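Local coordinates for protein lytic chitin monooxygenase (Enterococcus faecalis, PDB 4A02) that cleaves glycosidic bonds of crystalline alpha- and beta-chitin oxidatively through a copper-dependent mechanism, working in synergy with a chitinase, at residues H1-S15 against N22-E36. Numbering follows the deposited sequence.
Sequences HGYVASPGSRAFFGS and NTNVGRAQWEPQSIE
The methyl group of Ala11 sits at the apolar centre, touching Ala28 CB at 3.7 Å and Ile35 CD1, with Pro32 CB just beyond. The contact as a whole packs the loop 22-36, which leads into strand 36-38, against strand 2-6 and the short helical turn 10-13 of the LPMO beta-sandwich. Pro32 is the wedge between strand and turn: its CG rests against Ser15 CB and OG on the helical side and 4.0 Å from Tyr3 CD2 on the strand side. Tyr3 CG lies between its own backbone N and carbonyl carbon (chi1 45°), which lays the ring alongside the proline and brings its edge to Gln33 CA. Val25 packs both methyls on Gly14, CG2 the nearer to its CA.

Toward the N-terminus the contact turns polar. Gly2 N donates to a lone pair of Gln33 O (3.2 Å, a bent 141° at the hydrogen), and one water ties Gly2 O, Pro32 O and Ile35 N together. This fastens the loop beside His1, which binds the catalytic copper with His86.

At the far end Asn22 grips the helical turn twice. Its backbone N reaches Phe13 O from above the carbonyl plane, while OD1 goes to His67. Arg10 NE forms a salt bridge with Asp162, NH1 bonds Leu58 O, and the side chain makes a cation-pi contact with Trp66. A second water bridges Gly14 O and Asn22 O, and the Asn22 ND2 bond to Arg10 O, 3.0 Å long and 162° at the hydrogen, lies in both the amide and the carbonyl plane.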
loop_
_atom_site.group_PDB
_atom_site.type_symbol
_atom_site.label_atom_id
_atom_site.label_comp_id
_atom_site.label_asym_id
_atom_site.label_seq_id
_atom_site.Cartn_x
_atom_site.Cartn_y
_atom_site.Cartn_z
ATOM N N HIS A 1 -5.539 1.892 -12.887
ATOM C CA HIS A 1 -5.119 2.755 -11.771
ATOM C C HIS A 1 -5.978 2.275 -10.653
ATOM O O HIS A 1 -7.022 1.633 -10.863
ATOM C CB HIS A 1 -5.211 4.191 -12.079
ATOM C CG HIS A 1 -4.268 4.283 -13.407
ATOM N ND1 HIS A 1 -4.020 3.208 -14.300
ATOM C CD2 HIS A 1 -3.600 5.406 -13.774
ATOM C CE1 HIS A 1 -3.196 3.837 -15.159
ATOM N NE2 HIS A 1 -2.893 5.141 -14.919
ATOM N N GLY A 2 -5.537 2.469 -9.397
ATOM C CA GLY A 2 -6.289 1.947 -8.302
ATOM C C GLY A 2 -5.570 2.087 -6.994
ATOM O O GLY A 2 -4.453 2.597 -6.924
ATOM N N TYR A 3 -6.245 1.624 -5.940
ATOM C CA TYR A 3 -5.736 1.762 -4.591
ATOM C C TYR A 3 -6.276 0.618 -3.742
ATOM O O TYR A 3 -7.242 -0.061 -4.125
ATOM C CB TYR A 3 -6.121 3.135 -3.967
ATOM C CG TYR A 3 -7.551 3.520 -4.195
ATOM C CD1 TYR A 3 -8.593 2.975 -3.444
ATOM C CD2 TYR A 3 -7.895 4.434 -5.183
ATOM C CE1 TYR A 3 -9.898 3.330 -3.674
ATOM C CE2 TYR A 3 -9.191 4.794 -5.429
ATOM C CZ TYR A 3 -10.214 4.230 -4.671
ATOM O OH TYR A 3 -11.497 4.618 -4.949
ATOM N N VAL A 4 -5.665 0.418 -2.567
ATOM C CA VAL A 4 -6.168 -0.517 -1.588
ATOM C C VAL A 4 -7.182 0.172 -0.709
ATOM O O VAL A 4 -6.901 1.179 -0.065
ATOM C CB VAL A 4 -5.036 -1.169 -0.780
ATOM C CG1 VAL A 4 -5.616 -1.988 0.357
ATOM C CG2 VAL A 4 -4.167 -2.014 -1.685
ATOM N N ALA A 5 -8.413 -0.381 -0.719
ATOM C CA ALA A 5 -9.526 0.167 0.007
ATOM C C ALA A 5 -9.776 -0.537 1.344
ATOM O O ALA A 5 -10.394 0.071 2.209
ATOM C CB ALA A 5 -10.790 0.119 -0.866
ATOM N N SER A 6 -9.299 -1.752 1.527
ATOM C CA SER A 6 -9.514 -2.476 2.771
ATOM C C SER A 6 -8.349 -3.369 3.067
ATOM O O SER A 6 -8.031 -4.240 2.232
ATOM C CB SER A 6 -10.783 -3.296 2.699
ATOM O OG SER A 6 -10.985 -3.897 3.977
ATOM N N PRO A 7 -7.703 -3.286 4.243
ATOM C CA PRO A 7 -7.737 -2.096 5.121
ATOM C C PRO A 7 -7.398 -0.858 4.289
ATOM O O PRO A 7 -6.634 -0.910 3.337
ATOM C CB PRO A 7 -6.615 -2.381 6.129
ATOM C CG PRO A 7 -6.419 -3.859 6.084
ATOM C CD PRO A 7 -6.651 -4.223 4.626
ATOM N N GLY A 8 -8.013 0.290 4.633
ATOM C CA GLY A 8 -7.824 1.450 3.817
ATOM C C GLY A 8 -6.362 1.846 3.717
ATOM O O GLY A 8 -5.663 1.930 4.736
ATOM N N SER A 9 -5.888 2.150 2.501
ATOM C CA SER A 9 -4.506 2.577 2.375
ATOM C C SER A 9 -4.336 3.993 2.885
ATOM O O SER A 9 -5.275 4.747 3.143
ATOM C CB SER A 9 -4.012 2.479 0.958
ATOM O OG SER A 9 -4.535 3.560 0.186
ATOM N N ARG A 10 -3.066 4.387 3.017
ATOM C CA ARG A 10 -2.743 5.715 3.519
ATOM C C ARG A 10 -3.309 6.780 2.581
ATOM O O ARG A 10 -3.917 7.773 3.000
ATOM C CB ARG A 10 -1.243 5.803 3.714
ATOM C CG ARG A 10 -0.761 7.096 4.346
ATOM C CD ARG A 10 0.746 7.160 4.394
ATOM N NE ARG A 10 1.279 6.182 5.348
ATOM C CZ ARG A 10 2.575 5.984 5.525
ATOM N NH1 ARG A 10 3.450 6.632 4.792
ATOM N NH2 ARG A 10 2.993 5.092 6.419
ATOM N N ALA A 11 -3.090 6.560 1.276
ATOM C CA ALA A 11 -3.650 7.437 0.244
ATOM C C ALA A 11 -5.158 7.410 0.251
ATOM O O ALA A 11 -5.823 8.466 0.178
ATOM C CB ALA A 11 -3.076 7.015 -1.109
ATOM N N PHE A 12 -5.744 6.204 0.291
ATOM C CA PHE A 12 -7.204 6.075 0.315
ATOM C C PHE A 12 -7.818 6.889 1.425
ATOM O O PHE A 12 -8.750 7.679 1.209
ATOM C CB PHE A 12 -7.545 4.601 0.469
ATOM C CG PHE A 12 -8.997 4.286 0.712
ATOM C CD1 PHE A 12 -9.905 4.245 -0.356
ATOM C CD2 PHE A 12 -9.464 3.978 1.972
ATOM C CE1 PHE A 12 -11.207 3.859 -0.152
ATOM C CE2 PHE A 12 -10.794 3.587 2.174
ATOM C CZ PHE A 12 -11.638 3.532 1.102
ATOM N N PHE A 13 -7.309 6.731 2.663
ATOM C CA PHE A 13 -7.869 7.443 3.800
ATOM C C PHE A 13 -7.646 8.948 3.718
ATOM O O PHE A 13 -8.348 9.692 4.406
ATOM C CB PHE A 13 -7.347 6.897 5.096
ATOM C CG PHE A 13 -8.052 5.651 5.616
ATOM C CD1 PHE A 13 -9.403 5.480 5.566
ATOM C CD2 PHE A 13 -7.315 4.637 6.186
ATOM C CE1 PHE A 13 -10.058 4.382 6.119
ATOM C CE2 PHE A 13 -7.991 3.535 6.760
ATOM C CZ PHE A 13 -9.317 3.439 6.713
ATOM N N GLY A 14 -6.689 9.417 2.922
ATOM C CA GLY A 14 -6.529 10.849 2.727
ATOM C C GLY A 14 -7.418 11.445 1.656
ATOM O O GLY A 14 -7.338 12.658 1.448
ATOM N N SER A 15 -8.209 10.648 0.979
ATOM C CA SER A 15 -9.034 11.068 -0.140
ATOM C C SER A 15 -10.499 11.017 0.242
ATOM O O SER A 15 -10.881 10.431 1.252
ATOM C CB SER A 15 -8.800 10.152 -1.331
ATOM O OG SER A 15 -9.448 8.898 -1.187
ATOM N N ASN A 22 -7.137 10.675 6.912
ATOM C CA ASN A 22 -5.761 11.138 6.967
ATOM C C ASN A 22 -5.694 12.573 6.469
ATOM O O ASN A 22 -6.471 12.973 5.600
ATOM C CB ASN A 22 -4.832 10.268 6.135
ATOM C CG ASN A 22 -4.444 8.978 6.789
ATOM O OD1 ASN A 22 -4.431 8.859 8.031
ATOM N ND2 ASN A 22 -4.046 8.001 5.990
ATOM N N THR A 23 -4.730 13.311 7.012
ATOM C CA THR A 23 -4.452 14.670 6.585
ATOM C C THR A 23 -3.138 14.756 5.832
ATOM O O THR A 23 -2.233 13.929 5.988
ATOM C CB THR A 23 -4.509 15.631 7.787
ATOM O OG1 THR A 23 -3.559 15.204 8.722
ATOM C CG2 THR A 23 -5.915 15.742 8.325
ATOM N N ASN A 24 -3.057 15.785 5.010
ATOM C CA ASN A 24 -1.871 16.125 4.213
ATOM C C ASN A 24 -1.217 14.916 3.572
ATOM O O ASN A 24 -0.112 14.483 3.922
ATOM C CB ASN A 24 -0.873 16.954 4.984
ATOM C CG ASN A 24 0.220 17.466 4.073
ATOM O OD1 ASN A 24 0.046 17.500 2.846
ATOM N ND2 ASN A 24 1.339 17.865 4.658
ATOM N N VAL A 25 -1.878 14.397 2.527
ATOM C CA VAL A 25 -1.365 13.312 1.719
ATOM C C VAL A 25 -0.976 13.826 0.304
ATOM O O VAL A 25 -0.815 13.042 -0.643
ATOM C CB VAL A 25 -2.337 12.139 1.604
ATOM C CG1 VAL A 25 -2.509 11.460 2.954
ATOM C CG2 VAL A 25 -3.664 12.545 1.026
ATOM N N GLY A 26 -0.762 15.136 0.162
ATOM C CA GLY A 26 -0.429 15.686 -1.126
ATOM C C GLY A 26 -1.484 15.358 -2.153
ATOM O O GLY A 26 -2.679 15.391 -1.893
ATOM N N ARG A 27 -1.012 15.034 -3.368
ATOM C CA ARG A 27 -1.917 14.748 -4.480
ATOM C C ARG A 27 -2.880 13.617 -4.189
ATOM O O ARG A 27 -3.915 13.547 -4.849
ATOM C CB ARG A 27 -1.139 14.383 -5.738
ATOM C CG ARG A 27 -0.431 15.506 -6.443
ATOM C CD ARG A 27 0.471 14.982 -7.548
ATOM N NE ARG A 27 -0.332 14.437 -8.621
ATOM C CZ ARG A 27 0.166 13.841 -9.689
ATOM N NH1 ARG A 27 1.451 13.714 -9.850
ATOM N NH2 ARG A 27 -0.610 13.377 -10.621
ATOM N N ALA A 28 -2.557 12.721 -3.248
ATOM C CA ALA A 28 -3.458 11.604 -2.976
ATOM C C ALA A 28 -4.792 12.018 -2.435
ATOM O O ALA A 28 -5.726 11.222 -2.422
ATOM C CB ALA A 28 -2.787 10.608 -2.036
ATOM N N GLN A 29 -4.931 13.284 -1.973
ATOM C CA GLN A 29 -6.235 13.723 -1.524
ATOM C C GLN A 29 -7.218 13.730 -2.660
ATOM O O GLN A 29 -8.435 13.520 -2.437
ATOM C CB GLN A 29 -6.091 15.100 -0.868
ATOM C CG GLN A 29 -7.387 15.657 -0.323
ATOM C CD GLN A 29 -7.173 16.967 0.381
ATOM O OE1 GLN A 29 -6.189 17.172 1.109
ATOM N NE2 GLN A 29 -8.093 17.893 0.243
ATOM N N TRP A 30 -6.742 13.962 -3.878
ATOM C CA TRP A 30 -7.546 14.044 -5.066
ATOM C C TRP A 30 -7.351 12.860 -6.007
ATOM O O TRP A 30 -8.268 12.582 -6.796
ATOM C CB TRP A 30 -7.282 15.383 -5.823
ATOM C CG TRP A 30 -7.544 16.550 -4.899
ATOM C CD1 TRP A 30 -8.727 17.167 -4.627
ATOM C CD2 TRP A 30 -6.573 17.223 -4.065
ATOM N NE1 TRP A 30 -8.580 18.165 -3.709
ATOM C CE2 TRP A 30 -7.246 18.215 -3.344
ATOM C CE3 TRP A 30 -5.201 17.071 -3.859
ATOM C CZ2 TRP A 30 -6.600 19.047 -2.437
ATOM C CZ3 TRP A 30 -4.585 17.892 -2.989
ATOM C CH2 TRP A 30 -5.257 18.884 -2.293
ATOM N N GLU A 31 -6.192 12.208 -5.959
ATOM C CA GLU A 31 -5.908 11.124 -6.913
ATOM C C GLU A 31 -5.148 10.008 -6.197
ATOM O O GLU A 31 -4.008 9.647 -6.484
ATOM C CB GLU A 31 -5.118 11.607 -8.128
ATOM C CG GLU A 31 -5.105 13.052 -8.482
ATOM C CD GLU A 31 -3.944 13.640 -9.198
ATOM O OE1 GLU A 31 -3.674 13.353 -10.402
ATOM O OE2 GLU A 31 -3.211 14.559 -8.707
ATOM N N PRO A 32 -5.849 9.360 -5.264
ATOM C CA PRO A 32 -5.241 8.239 -4.536
ATOM C C PRO A 32 -4.894 7.046 -5.434
ATOM O O PRO A 32 -4.083 6.203 -5.033
ATOM C CB PRO A 32 -6.316 7.861 -3.509
ATOM C CG PRO A 32 -7.597 8.300 -4.173
ATOM C CD PRO A 32 -7.250 9.587 -4.815
ATOM N N GLN A 33 -5.511 7.000 -6.615
ATOM C CA GLN A 33 -5.330 5.926 -7.573
ATOM C C GLN A 33 -4.085 6.061 -8.436
ATOM O O GLN A 33 -3.816 5.169 -9.266
ATOM C CB GLN A 33 -6.550 5.827 -8.499
ATOM C CG GLN A 33 -6.696 6.949 -9.518
ATOM C CD GLN A 33 -7.391 8.171 -9.050
ATOM O OE1 GLN A 33 -7.538 8.434 -7.836
ATOM N NE2 GLN A 33 -7.825 9.014 -9.984
ATOM N N SER A 34 -3.332 7.158 -8.302
ATOM C CA SER A 34 -2.304 7.522 -9.277
ATOM C C SER A 34 -0.878 7.366 -8.800
ATOM O O SER A 34 0.028 8.042 -9.316
ATOM C CB SER A 34 -2.577 8.934 -9.798
ATOM O OG SER A 34 -3.852 9.007 -10.339
ATOM N N ILE A 35 -0.634 6.454 -7.856
ATOM C CA ILE A 35 0.697 6.269 -7.309
ATOM C C ILE A 35 1.410 5.190 -8.152
ATOM O O ILE A 35 1.552 4.029 -7.794
ATOM C CB ILE A 35 0.696 5.992 -5.817
ATOM C CG1 ILE A 35 -0.116 7.063 -5.101
ATOM C CG2 ILE A 35 2.114 5.917 -5.301
ATOM C CD1 ILE A 35 -0.219 6.863 -3.600
ATOM N N GLU A 36 1.829 5.646 -9.338
ATOM C CA GLU A 36 2.302 4.827 -10.445
ATOM C C GLU A 36 3.816 5.053 -10.646
ATOM O O GLU A 36 4.218 6.209 -10.865
ATOM C CB GLU A 36 1.549 5.189 -11.751
ATOM C CG GLU A 36 1.906 4.314 -12.896
ATOM C CD GLU A 36 1.220 4.638 -14.173
ATOM O OE1 GLU A 36 0.424 5.619 -14.250
ATOM O OE2 GLU A 36 1.377 3.882 -15.163
HETATM O O HOH W 1 -2.335 4.523 -6.441
HETATM O O HOH W 2 -7.323 14.419 3.496
#